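Local coordinates for protein possible metal-dependent hydrolase (Veillonella parvula, PDB 3RPC) that is probably a metal-dependent hydrolase of unassigned substrate, holding a pair of zinc ions in a metallo-beta-lactamase-type fold, at residues 91-96 with 118-123; 154-157 with 161-164; 212-217 with 250-255. All coordinates share one frame; numbering follows the deposited sequence.

All three contacts reach the second of the two mixed sheets of this metallo-beta-lactamase-type fold. Contact 1 (91-96 with 118-123) ties its outermost strand 117-120 to strand 92-94 of the first sheet, contact 2 (154-157 with 161-164) is a hairpin within it, and contact 3 (212-217 with 250-255) packs a helix against the start of its opposite outermost strand, 253-254. Contacts 1 and 2 touch (I123 CG2 to E156 O, 3.5 Å), their centres about 13 Å apart. Contact 3 comes within about 5 Å of contact 2 (nearest atoms) without touching; its centre is about 17 Å from that of contact 2 and about 28 Å from that of contact 1. None supplies a zinc ligand, although Q95 packs on zinc-binding H72.

Contact 1 (91-96 with 118-123); sequences PIFVQN and LEFNGI
F93 and F120 meet edge to face where the two sheets of the metallo-beta-lactamase-type sandwich come together, F93 on strand 92-94 of one and F120 on strand 117-120 of the other. The ring centroids are 5.4 Å apart and the planes stand at 76°, so the pair is T-shaped, with the CZ-CE2 side of F93 aimed at the face of F120 close to its root. With CG anti to the backbone N (chi1 -175°), F120 turns that face to F93, whereas the CG of F93 lies beside its own backbone N and sends the ring across to the opposing strand. On the other face of F120 sits the amide nitrogen ND2 of N121, over the rim.

Within the second segment a type I' turn from F120 to I123 makes the tight hairpin between strands 117-120 and 123-128, with F120 N donating to I123 O and I123 N to F120 O.

The remaining packing is aliphatic against aromatic. L118 brings one methyl, CD1, in the plane of the F93 ring to its edge, 3.9 Å from F93 CE1; L118 and F120 thus border the same phenyl ring. R112, A67 and F24 add to the packing around F120. At the outer end of the F120 ring P91 approaches obliquely, its CG 3.9 Å from F120 CE1.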
ATOM      1  N   PRO A  91       8.850  16.977  17.717  1.00 17.94           N
ATOM      2  CA  PRO A  91       7.941  15.952  17.189  1.00 19.25           C
ATOM      3  C   PRO A  91       8.567  15.247  15.982  1.00 17.92           C
ATOM      4  O   PRO A  91       9.082  15.911  15.081  1.00 17.92           O
ATOM      5  CB  PRO A  91       6.716  16.761  16.743  1.00 19.36           C
ATOM      6  CG  PRO A  91       6.789  18.021  17.554  1.00 20.65           C
ATOM      7  CD  PRO A  91       8.252  18.320  17.683  1.00 21.45           C
ATOM      8  N   ILE A  92       8.514  13.917  15.981  1.00 16.97           N
ATOM      9  CA  ILE A  92       9.019  13.100  14.881  1.00 16.28           C
ATOM     10  C   ILE A  92       7.849  12.321  14.304  1.00 18.33           C
ATOM     11  O   ILE A  92       7.213  11.555  15.016  1.00 18.26           O
ATOM     12  CB  ILE A  92      10.065  12.074  15.366  1.00 17.58           C
ATOM     13  CG1 ILE A  92      11.038  12.703  16.379  1.00 17.26           C
ATOM     14  CG2 ILE A  92      10.793  11.440  14.181  1.00 16.73           C
ATOM     15  CD1 ILE A  92      11.866  13.869  15.829  1.00 17.60           C
ATOM     16  N   PHE A  93       7.581  12.507  13.015  1.00 16.82           N
ATOM     17  CA  PHE A  93       6.482  11.819  12.352  1.00 16.30           C
ATOM     18  C   PHE A  93       7.041  10.596  11.650  1.00 16.44           C
ATOM     19  O   PHE A  93       8.036  10.693  10.942  1.00 17.26           O
ATOM     20  CB  PHE A  93       5.814  12.759  11.345  1.00 15.63           C
ATOM     21  CG  PHE A  93       5.040  13.870  12.000  1.00 14.48           C
ATOM     22  CD1 PHE A  93       3.723  13.678  12.372  1.00 17.60           C
ATOM     23  CD2 PHE A  93       5.632  15.098  12.237  1.00 15.18           C
ATOM     24  CE1 PHE A  93       3.005  14.687  12.993  1.00 16.88           C
ATOM     25  CE2 PHE A  93       4.918  16.121  12.857  1.00 16.65           C
ATOM     26  CZ  PHE A  93       3.602  15.914  13.228  1.00 18.29           C
ATOM     27  N   VAL A  94       6.407   9.450  11.867  1.00 15.06           N
ATOM     28  CA  VAL A  94       6.903   8.183  11.346  1.00 16.11           C
ATOM     29  C   VAL A  94       5.772   7.377  10.707  1.00 17.03           C
ATOM     30  O   VAL A  94       4.603   7.740  10.818  1.00 17.54           O
ATOM     31  CB  VAL A  94       7.578   7.349  12.460  1.00 17.08           C
ATOM     32  CG1 VAL A  94       8.733   8.129  13.091  1.00 16.65           C
ATOM     33  CG2 VAL A  94       6.554   6.930  13.523  1.00 18.95           C
ATOM     34  N   GLN A  95       6.125   6.294  10.015  1.00 15.18           N
ATOM     35  CA  GLN A  95       5.146   5.554   9.204  1.00 15.35           C
ATOM     36  C   GLN A  95       4.394   4.434   9.912  1.00 19.91           C
ATOM     37  O   GLN A  95       3.320   4.036   9.472  1.00 19.85           O
ATOM     38  CB  GLN A  95       5.827   4.963   7.954  1.00 14.89           C
ATOM     39  CG  GLN A  95       6.740   3.797   8.270  1.00 16.99           C
ATOM     40  CD  GLN A  95       7.410   3.196   7.043  1.00 14.66           C
ATOM     41  OE1 GLN A  95       6.857   3.205   5.938  1.00 15.96           O
ATOM     42  NE2 GLN A  95       8.600   2.649   7.242  1.00 15.74           N
ATOM     43  N   ASN A  96       4.948   3.912  11.002  1.00 14.81           N
ATOM     44  CA  ASN A  96       4.375   2.725  11.614  1.00 15.05           C
ATOM     45  C   ASN A  96       4.911   2.528  13.029  1.00 17.01           C
ATOM     46  O   ASN A  96       5.784   3.272  13.481  1.00 17.65           O
ATOM     47  CB  ASN A  96       4.593   1.478  10.737  1.00 16.16           C
ATOM     48  CG  ASN A  96       6.062   1.114  10.563  1.00 17.85           C
ATOM     49  OD1 ASN A  96       6.912   1.486  11.371  1.00 17.66           O
ATOM     50  ND2 ASN A  96       6.368   0.387   9.488  1.00 19.78           N
ATOM     51  N   LEU A 118      -2.448  13.134  10.112  1.00 18.19           N
ATOM     52  CA  LEU A 118      -2.358  13.853  11.381  1.00 17.16           C
ATOM     53  C   LEU A 118      -2.348  15.338  11.079  1.00 20.83           C
ATOM     54  O   LEU A 118      -1.994  15.751   9.969  1.00 22.12           O
ATOM     55  CB  LEU A 118      -1.077  13.487  12.138  1.00 19.09           C
ATOM     56  CG  LEU A 118      -0.967  12.050  12.655  1.00 20.71           C
ATOM     57  CD1 LEU A 118       0.389  11.804  13.278  1.00 21.18           C
ATOM     58  CD2 LEU A 118      -2.095  11.724  13.642  1.00 20.02           C
ATOM     59  N   GLU A 119      -2.752  16.142  12.053  1.00 21.65           N
ATOM     60  CA  GLU A 119      -2.662  17.584  11.910  0.54 24.52           C
ATOM     61  C   GLU A 119      -1.540  18.121  12.785  1.00 22.47           C
ATOM     62  O   GLU A 119      -1.299  17.625  13.889  1.00 25.27           O
ATOM     63  CB  GLU A 119      -3.993  18.249  12.267  0.54 30.75           C
ATOM     64  CG  GLU A 119      -4.120  19.674  11.753  0.54 39.56           C
ATOM     65  CD  GLU A 119      -5.555  20.053  11.435  0.54 52.14           C
ATOM     66  OE1 GLU A 119      -6.443  19.182  11.555  0.54 54.45           O
ATOM     67  OE2 GLU A 119      -5.794  21.221  11.059  0.54 54.78           O
ATOM     68  N   PHE A 120      -0.850  19.133  12.281  1.00 19.48           N
ATOM     69  CA  PHE A 120       0.238  19.746  13.023  1.00 18.69           C
ATOM     70  C   PHE A 120       0.303  21.212  12.652  1.00 19.95           C
ATOM     71  O   PHE A 120       0.614  21.551  11.511  1.00 20.70           O
ATOM     72  CB  PHE A 120       1.570  19.059  12.683  1.00 19.77           C
ATOM     73  CG  PHE A 120       2.734  19.557  13.493  1.00 20.61           C
ATOM     74  CD1 PHE A 120       2.818  19.279  14.850  1.00 22.52           C
ATOM     75  CD2 PHE A 120       3.747  20.302  12.906  1.00 19.09           C
ATOM     76  CE1 PHE A 120       3.885  19.739  15.604  1.00 23.62           C
ATOM     77  CE2 PHE A 120       4.825  20.759  13.655  1.00 22.63           C
ATOM     78  CZ  PHE A 120       4.893  20.483  15.008  1.00 24.00           C
ATOM     79  N   ASN A 121      -0.016  22.081  13.607  1.00 19.21           N
ATOM     80  CA  ASN A 121       0.069  23.516  13.371  1.00 20.19           C
ATOM     81  C   ASN A 121      -0.657  23.971  12.106  1.00 21.01           C
ATOM     82  O   ASN A 121      -0.168  24.836  11.373  1.00 24.66           O
ATOM     83  CB  ASN A 121       1.533  23.969  13.335  1.00 23.50           C
ATOM     84  CG  ASN A 121       2.246  23.739  14.650  1.00 32.24           C
ATOM     85  OD1 ASN A 121       1.620  23.662  15.706  1.00 35.92           O
ATOM     86  ND2 ASN A 121       3.571  23.638  14.592  1.00 41.02           N
ATOM     87  N   GLY A 122      -1.829  23.394  11.869  1.00 21.18           N
ATOM     88  CA  GLY A 122      -2.668  23.778  10.747  1.00 21.50           C
ATOM     89  C   GLY A 122      -2.324  23.050   9.462  1.00 26.75           C
ATOM     90  O   GLY A 122      -2.976  23.249   8.441  1.00 26.29           O
ATOM     91  N   ILE A 123      -1.298  22.208   9.512  1.00 21.77           N
ATOM     92  CA  ILE A 123      -0.869  21.458   8.339  1.00 19.30           C
ATOM     93  C   ILE A 123      -1.312  20.016   8.467  1.00 20.24           C
ATOM     94  O   ILE A 123      -1.092  19.383   9.505  1.00 22.04           O
ATOM     95  CB  ILE A 123       0.658  21.488   8.193  1.00 18.23           C
ATOM     96  CG1 ILE A 123       1.138  22.934   8.080  1.00 23.51           C
ATOM     97  CG2 ILE A 123       1.106  20.653   6.979  1.00 20.42           C
ATOM     98  CD1 ILE A 123       2.547  23.132   8.536  1.00 26.04           C
TER

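Contact 2 (154-157 with 161-164); sequences IFEA and PTVY
I154 lies across from Y164 as a non-hydrogen-bonded antiparallel pair, and its side chain does much of the packing on that face. From CB the two branches part. CG2, anti to the backbone N, reaches the methyl CG2 of T162 at 3.9 Å. CG1 takes the place beside the backbone N (chi1 -78°) and comes near the CD1 corner of the Y164 ring, while the terminal CD1 turns in at the root of the tyrosine, 3.5 Å from Y164 CB, approaching the ring obliquely. F182 of helix 173-182 also packs on I154.

Next along, F155 and V163 form the hydrogen-bonded pair and point to the other face. F155 N donates to V163 O at 2.8 Å, and V163 N returns a bond to F155 O at 3.0 Å. V163 O also sits at the edge of the F155 ring, whose neighbours include F24 and L17.

Toward the turn, water takes over from direct pairing. E156 and T162 run side by side, and one water donates to E156 OE2 while accepting from T162 OG1 at 2.8 Å. A second water accepts from A157 N and donates to the same hydroxyl, so two waters grip T162 OG1. The other carboxylate oxygen, E156 OE1, forms a salt bridge with R126 on the adjacent strand. Paired backbone bonds, side chains alternating between faces and a hydrated turn end make this a classic antiparallel beta hairpin, here in the interior of the second sheet.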
ATOM      1  N   ILE A 154       1.747  13.470   1.931  1.00 14.19           N
ATOM      2  CA  ILE A 154       1.078  14.625   1.346  1.00 14.54           C
ATOM      3  C   ILE A 154       0.945  15.698   2.433  1.00 16.58           C
ATOM      4  O   ILE A 154       0.466  15.412   3.531  1.00 17.46           O
ATOM      5  CB  ILE A 154      -0.321  14.226   0.809  1.00 15.85           C
ATOM      6  CG1 ILE A 154      -0.188  13.503  -0.540  1.00 20.09           C
ATOM      7  CG2 ILE A 154      -1.225  15.445   0.681  1.00 19.51           C
ATOM      8  CD1 ILE A 154       0.115  14.427  -1.709  1.00 20.91           C
ATOM      9  N   PHE A 155       1.430  16.906   2.152  1.00 17.11           N
ATOM     10  CA  PHE A 155       1.270  18.033   3.081  1.00 16.18           C
ATOM     11  C   PHE A 155       0.235  19.003   2.502  1.00 20.27           C
ATOM     12  O   PHE A 155       0.385  19.477   1.375  1.00 18.67           O
ATOM     13  CB  PHE A 155       2.585  18.808   3.282  1.00 14.72           C
ATOM     14  CG  PHE A 155       3.731  17.984   3.812  1.00 14.75           C
ATOM     15  CD1 PHE A 155       4.112  18.079   5.145  1.00 18.76           C
ATOM     16  CD2 PHE A 155       4.453  17.150   2.976  1.00 15.65           C
ATOM     17  CE1 PHE A 155       5.186  17.349   5.631  1.00 16.65           C
ATOM     18  CE2 PHE A 155       5.532  16.413   3.457  1.00 16.09           C
ATOM     19  CZ  PHE A 155       5.894  16.506   4.788  1.00 16.91           C
ATOM     20  N   GLU A 156      -0.813  19.290   3.269  1.00 17.55           N
ATOM     21  CA  GLU A 156      -1.843  20.239   2.860  1.00 18.22           C
ATOM     22  C   GLU A 156      -1.986  21.335   3.905  1.00 20.13           C
ATOM     23  O   GLU A 156      -1.856  21.075   5.098  1.00 22.60           O
ATOM     24  CB  GLU A 156      -3.188  19.538   2.706  1.00 19.94           C
ATOM     25  CG  GLU A 156      -3.220  18.515   1.598  1.00 21.30           C
ATOM     26  CD  GLU A 156      -4.524  17.742   1.564  1.00 27.87           C
ATOM     27  OE1 GLU A 156      -5.195  17.656   2.615  1.00 34.05           O
ATOM     28  OE2 GLU A 156      -4.884  17.230   0.489  1.00 31.96           O
ATOM     29  N   ALA A 157      -2.258  22.555   3.455  1.00 19.39           N
ATOM     30  CA  ALA A 157      -2.535  23.661   4.374  1.00 19.13           C
ATOM     31  C   ALA A 157      -3.272  24.761   3.623  1.00 22.95           C
ATOM     32  O   ALA A 157      -3.141  24.879   2.404  1.00 22.17           O
ATOM     33  CB  ALA A 157      -1.240  24.196   4.987  1.00 19.37           C
ATOM     34  N   PRO A 161       0.479  25.533  -1.453  1.00 19.83           N
ATOM     35  CA  PRO A 161       0.546  24.425  -2.406  1.00 22.56           C
ATOM     36  C   PRO A 161       0.521  23.103  -1.661  1.00 20.08           C
ATOM     37  O   PRO A 161       1.143  22.970  -0.611  1.00 20.56           O
ATOM     38  CB  PRO A 161       1.913  24.620  -3.085  1.00 19.68           C
ATOM     39  CG  PRO A 161       2.716  25.430  -2.101  1.00 21.54           C
ATOM     40  CD  PRO A 161       1.714  26.342  -1.439  1.00 21.09           C
ATOM     41  N   THR A 162      -0.214  22.137  -2.194  1.00 17.73           N
ATOM     42  CA  THR A 162      -0.159  20.791  -1.667  1.00 17.00           C
ATOM     43  C   THR A 162       1.146  20.169  -2.135  1.00 17.36           C
ATOM     44  O   THR A 162       1.469  20.215  -3.319  1.00 17.15           O
ATOM     45  CB  THR A 162      -1.347  19.972  -2.157  1.00 18.76           C
ATOM     46  OG1 THR A 162      -2.541  20.499  -1.571  1.00 20.14           O
ATOM     47  CG2 THR A 162      -1.187  18.504  -1.771  1.00 18.40           C
ATOM     48  N   VAL A 163       1.898  19.618  -1.191  1.00 16.34           N
ATOM     49  CA  VAL A 163       3.212  19.056  -1.468  1.00 15.09           C
ATOM     50  C   VAL A 163       3.183  17.540  -1.314  1.00 15.38           C
ATOM     51  O   VAL A 163       2.759  17.023  -0.280  1.00 16.90           O
ATOM     52  CB  VAL A 163       4.267  19.637  -0.507  1.00 16.18           C
ATOM     53  CG1 VAL A 163       5.633  19.039  -0.785  1.00 18.09           C
ATOM     54  CG2 VAL A 163       4.302  21.158  -0.619  1.00 15.45           C
ATOM     55  N   TYR A 164       3.647  16.829  -2.346  1.00 14.57           N
ATOM     56  CA  TYR A 164       3.709  15.369  -2.314  1.00 13.97           C
ATOM     57  C   TYR A 164       5.165  14.948  -2.213  1.00 17.22           C
ATOM     58  O   TYR A 164       5.917  15.059  -3.183  1.00 16.48           O
ATOM     59  CB  TYR A 164       3.074  14.785  -3.588  1.00 14.21           C
ATOM     60  CG  TYR A 164       3.015  13.271  -3.683  1.00 14.13           C
ATOM     61  CD1 TYR A 164       3.200  12.448  -2.568  1.00 15.53           C
ATOM     62  CD2 TYR A 164       2.773  12.659  -4.909  1.00 14.96           C
ATOM     63  CE1 TYR A 164       3.129  11.050  -2.683  1.00 13.69           C
ATOM     64  CE2 TYR A 164       2.714  11.293  -5.028  1.00 14.50           C
ATOM     65  CZ  TYR A 164       2.897  10.488  -3.928  1.00 13.45           C
ATOM     66  OH  TYR A 164       2.825   9.114  -4.095  1.00 14.64           O
TER
HETATM   67  O   HOH W   1       0.833  22.354   2.189  1.00 29.18           O
HETATM   68  O   HOH W   2      -4.759  18.782  -1.944  1.00 27.48           O
HETATM   69  O   HOH W   3      -2.558  22.496   0.373  1.00 19.95           O

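Contact 3 (212-217 with 250-255); sequences RMVVRK and ESHVAV
First torsions turn V214 and H252 methyl to face. In V214, CG1 stands anti to the backbone N (chi1 168°) and CG2 lies beside that nitrogen, which points both methyls at segment 250-255; in H252, CG lies beside the backbone N (chi1 -62°) and the imidazole is turned with one face to the helix. CG1 then rests over that face, 4.0 Å from the ring centroid and 17° off the normal, a CH-pi contact shifted toward the rim at ND1 and CG. The other methyl, CG2, lies 3.8 Å from H252 CB and equally far from V253 CG2. I222 of strand 221-225 and I249 also pack on V214.

This joins the C-terminal part of helix 207-216 to H252, just before strand 253-254, and to V253, its first residue, an alpha-on-beta packing of the kind that flanks the sheets in the alpha-beta/beta-alpha metallo-beta-lactamase fold.

The polar link runs through water. One molecule lies in the plane of the H252 ring at its edge, 2.8 Å from H252 ND1, and donates to K217 O at 2.8 Å, just beyond the helix end.

The imidazole thus offers its face to an apolar methyl and its ND1 edge to a water, and H252 meets the helix end by both dispersion and a water-mediated polar link.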
ATOM      1  N   ARG A 212       7.119  10.617 -16.751  1.00 14.42           N
ATOM      2  CA  ARG A 212       5.735  10.196 -16.543  1.00 15.41           C
ATOM      3  C   ARG A 212       5.028  11.178 -15.623  1.00 15.91           C
ATOM      4  O   ARG A 212       3.842  11.466 -15.803  1.00 17.81           O
ATOM      5  CB  ARG A 212       5.679   8.778 -15.964  1.00 17.39           C
ATOM      6  CG  ARG A 212       4.282   8.162 -15.958  1.00 15.74           C
ATOM      7  CD  ARG A 212       4.285   6.757 -15.367  1.00 17.25           C
ATOM      8  NE  ARG A 212       5.237   5.880 -16.056  1.00 19.56           N
ATOM      9  CZ  ARG A 212       6.333   5.386 -15.483  1.00 29.11           C
ATOM     10  NH1 ARG A 212       6.599   5.649 -14.204  1.00 27.76           N
ATOM     11  NH2 ARG A 212       7.156   4.613 -16.177  1.00 34.86           N
HETATM   12  N   MSE A 213       5.754  11.700 -14.639  1.00 15.33           N
HETATM   13  CA  MSE A 213       5.145  12.642 -13.706  1.00 15.43           C
HETATM   14  C   MSE A 213       4.721  13.930 -14.405  1.00 17.03           C
HETATM   15  O   MSE A 213       3.697  14.534 -14.064  1.00 16.78           O
HETATM   16  CB  MSE A 213       6.099  12.978 -12.548  1.00 15.76           C
HETATM   17  CG  MSE A 213       5.452  13.742 -11.394  1.00 16.14           C
HETATM   18 SE   MSE A 213       4.123  12.625 -10.493  0.69 20.70          SE
HETATM   19  CE  MSE A 213       5.284  11.436  -9.546  1.00 21.78           C
ATOM     20  N   VAL A 214       5.518  14.366 -15.374  1.00 16.56           N
ATOM     21  CA  VAL A 214       5.216  15.585 -16.102  1.00 17.82           C
ATOM     22  C   VAL A 214       3.957  15.409 -16.952  1.00 18.57           C
ATOM     23  O   VAL A 214       3.153  16.334 -17.085  1.00 20.56           O
ATOM     24  CB  VAL A 214       6.410  16.023 -16.971  1.00 18.38           C
ATOM     25  CG1 VAL A 214       5.994  17.116 -17.942  1.00 23.03           C
ATOM     26  CG2 VAL A 214       7.564  16.495 -16.073  1.00 19.46           C
ATOM     27  N   VAL A 215       3.782  14.211 -17.505  1.00 17.85           N
ATOM     28  CA  VAL A 215       2.571  13.905 -18.258  1.00 21.21           C
ATOM     29  C   VAL A 215       1.367  13.863 -17.324  1.00 18.66           C
ATOM     30  O   VAL A 215       0.304  14.416 -17.631  1.00 19.43           O
ATOM     31  CB  VAL A 215       2.691  12.567 -18.996  1.00 20.97           C
ATOM     32  CG1 VAL A 215       1.354  12.171 -19.620  1.00 21.06           C
ATOM     33  CG2 VAL A 215       3.784  12.647 -20.058  1.00 22.03           C
ATOM     34  N   ARG A 216       1.528  13.221 -16.172  1.00 16.44           N
ATOM     35  CA  ARG A 216       0.390  13.075 -15.262  1.00 19.05           C
ATOM     36  C   ARG A 216      -0.040  14.399 -14.641  1.00 18.92           C
ATOM     37  O   ARG A 216      -1.233  14.662 -14.498  1.00 19.11           O
ATOM     38  CB  ARG A 216       0.673  12.046 -14.163  1.00 20.32           C
ATOM     39  CG  ARG A 216      -0.578  11.556 -13.437  1.00 21.35           C
ATOM     40  CD  ARG A 216      -1.397  10.587 -14.291  1.00 20.03           C
ATOM     41  NE  ARG A 216      -0.733   9.297 -14.416  1.00 17.59           N
ATOM     42  CZ  ARG A 216      -0.073   8.887 -15.495  1.00 18.84           C
ATOM     43  NH1 ARG A 216       0.515   7.702 -15.498  1.00 20.60           N
ATOM     44  NH2 ARG A 216      -0.005   9.660 -16.575  1.00 23.11           N
ATOM     45  N   LYS A 217       0.938  15.234 -14.295  1.00 17.26           N
ATOM     46  CA  LYS A 217       0.681  16.489 -13.599  1.00 17.09           C
ATOM     47  C   LYS A 217       1.412  17.636 -14.282  1.00 18.15           C
ATOM     48  O   LYS A 217       2.432  18.115 -13.785  1.00 18.85           O
ATOM     49  CB  LYS A 217       1.117  16.377 -12.135  1.00 18.14           C
ATOM     50  CG  LYS A 217       0.286  15.385 -11.328  1.00 20.69           C
ATOM     51  CD  LYS A 217      -1.159  15.867 -11.211  1.00 24.73           C
ATOM     52  CE  LYS A 217      -1.986  14.956 -10.329  1.00 26.85           C
ATOM     53  NZ  LYS A 217      -3.439  15.281 -10.419  1.00 26.36           N
ATOM     54  N   GLU A 250      12.323  21.131 -18.840  1.00 16.83           N
ATOM     55  CA  GLU A 250      13.067  21.855 -17.811  1.00 19.18           C
ATOM     56  C   GLU A 250      12.202  22.814 -16.997  1.00 18.75           C
ATOM     57  O   GLU A 250      12.489  23.064 -15.828  1.00 19.59           O
ATOM     58  CB  GLU A 250      14.220  22.627 -18.442  1.00 21.83           C
ATOM     59  CG  GLU A 250      15.348  21.739 -18.890  1.00 22.48           C
ATOM     60  CD  GLU A 250      16.332  22.464 -19.781  1.00 31.66           C
ATOM     61  OE1 GLU A 250      17.554  22.279 -19.590  1.00 24.64           O
ATOM     62  OE2 GLU A 250      15.879  23.206 -20.679  1.00 39.06           O
ATOM     63  N   SER A 251      11.162  23.372 -17.612  1.00 17.59           N
ATOM     64  CA  SER A 251      10.292  24.297 -16.887  1.00 16.73           C
ATOM     65  C   SER A 251       9.450  23.581 -15.831  1.00 17.98           C
ATOM     66  O   SER A 251       8.903  24.219 -14.924  1.00 20.77           O
ATOM     67  CB  SER A 251       9.373  25.054 -17.844  1.00 23.21           C
ATOM     68  OG  SER A 251      10.115  25.931 -18.673  1.00 31.07           O
ATOM     69  N   HIS A 252       9.340  22.260 -15.959  1.00 17.01           N
ATOM     70  CA  HIS A 252       8.522  21.446 -15.060  1.00 18.35           C
ATOM     71  C   HIS A 252       9.317  20.816 -13.925  1.00 18.44           C
ATOM     72  O   HIS A 252       8.749  20.478 -12.890  1.00 16.27           O
ATOM     73  CB  HIS A 252       7.850  20.304 -15.832  1.00 15.06           C
ATOM     74  CG  HIS A 252       6.915  20.760 -16.901  1.00 16.46           C
ATOM     75  ND1 HIS A 252       5.543  20.734 -16.755  1.00 18.44           N
ATOM     76  CD2 HIS A 252       7.153  21.224 -18.151  1.00 19.86           C
ATOM     77  CE1 HIS A 252       4.979  21.175 -17.866  1.00 20.84           C
ATOM     78  NE2 HIS A 252       5.934  21.480 -18.729  1.00 23.04           N
ATOM     79  N   VAL A 253      10.616  20.624 -14.138  1.00 14.96           N
ATOM     80  CA  VAL A 253      11.437  19.818 -13.237  1.00 15.43           C
ATOM     81  C   VAL A 253      12.656  20.575 -12.726  1.00 18.51           C
ATOM     82  O   VAL A 253      13.525  20.977 -13.514  1.00 20.93           O
ATOM     83  CB  VAL A 253      11.952  18.544 -13.934  1.00 16.07           C
ATOM     84  CG1 VAL A 253      12.754  17.687 -12.943  1.00 17.59           C
ATOM     85  CG2 VAL A 253      10.780  17.749 -14.523  1.00 16.43           C
ATOM     86  N   ALA A 254      12.715  20.760 -11.409  1.00 15.50           N
ATOM     87  CA  ALA A 254      13.875  21.371 -10.764  1.00 17.41           C
ATOM     88  C   ALA A 254      14.812  20.280 -10.267  1.00 18.07           C
ATOM     89  O   ALA A 254      14.368  19.223  -9.806  1.00 16.96           O
ATOM     90  CB  ALA A 254      13.436  22.249  -9.610  1.00 17.22           C
ATOM     91  N   VAL A 255      16.110  20.541 -10.368  1.00 16.13           N
ATOM     92  CA  VAL A 255      17.131  19.648  -9.831  1.00 14.99           C
ATOM     93  C   VAL A 255      18.004  20.479  -8.897  1.00 18.56           C
ATOM     94  O   VAL A 255      19.059  20.977  -9.297  1.00 18.55           O
ATOM     95  CB  VAL A 255      17.992  19.032 -10.951  1.00 15.88           C
ATOM     96  CG1 VAL A 255      18.951  18.000 -10.381  1.00 16.82           C
ATOM     97  CG2 VAL A 255      17.100  18.407 -12.026  1.00 18.03           C
TER
HETATM   98  O   HOH W   4       4.891  19.313 -14.386  1.00 18.58           O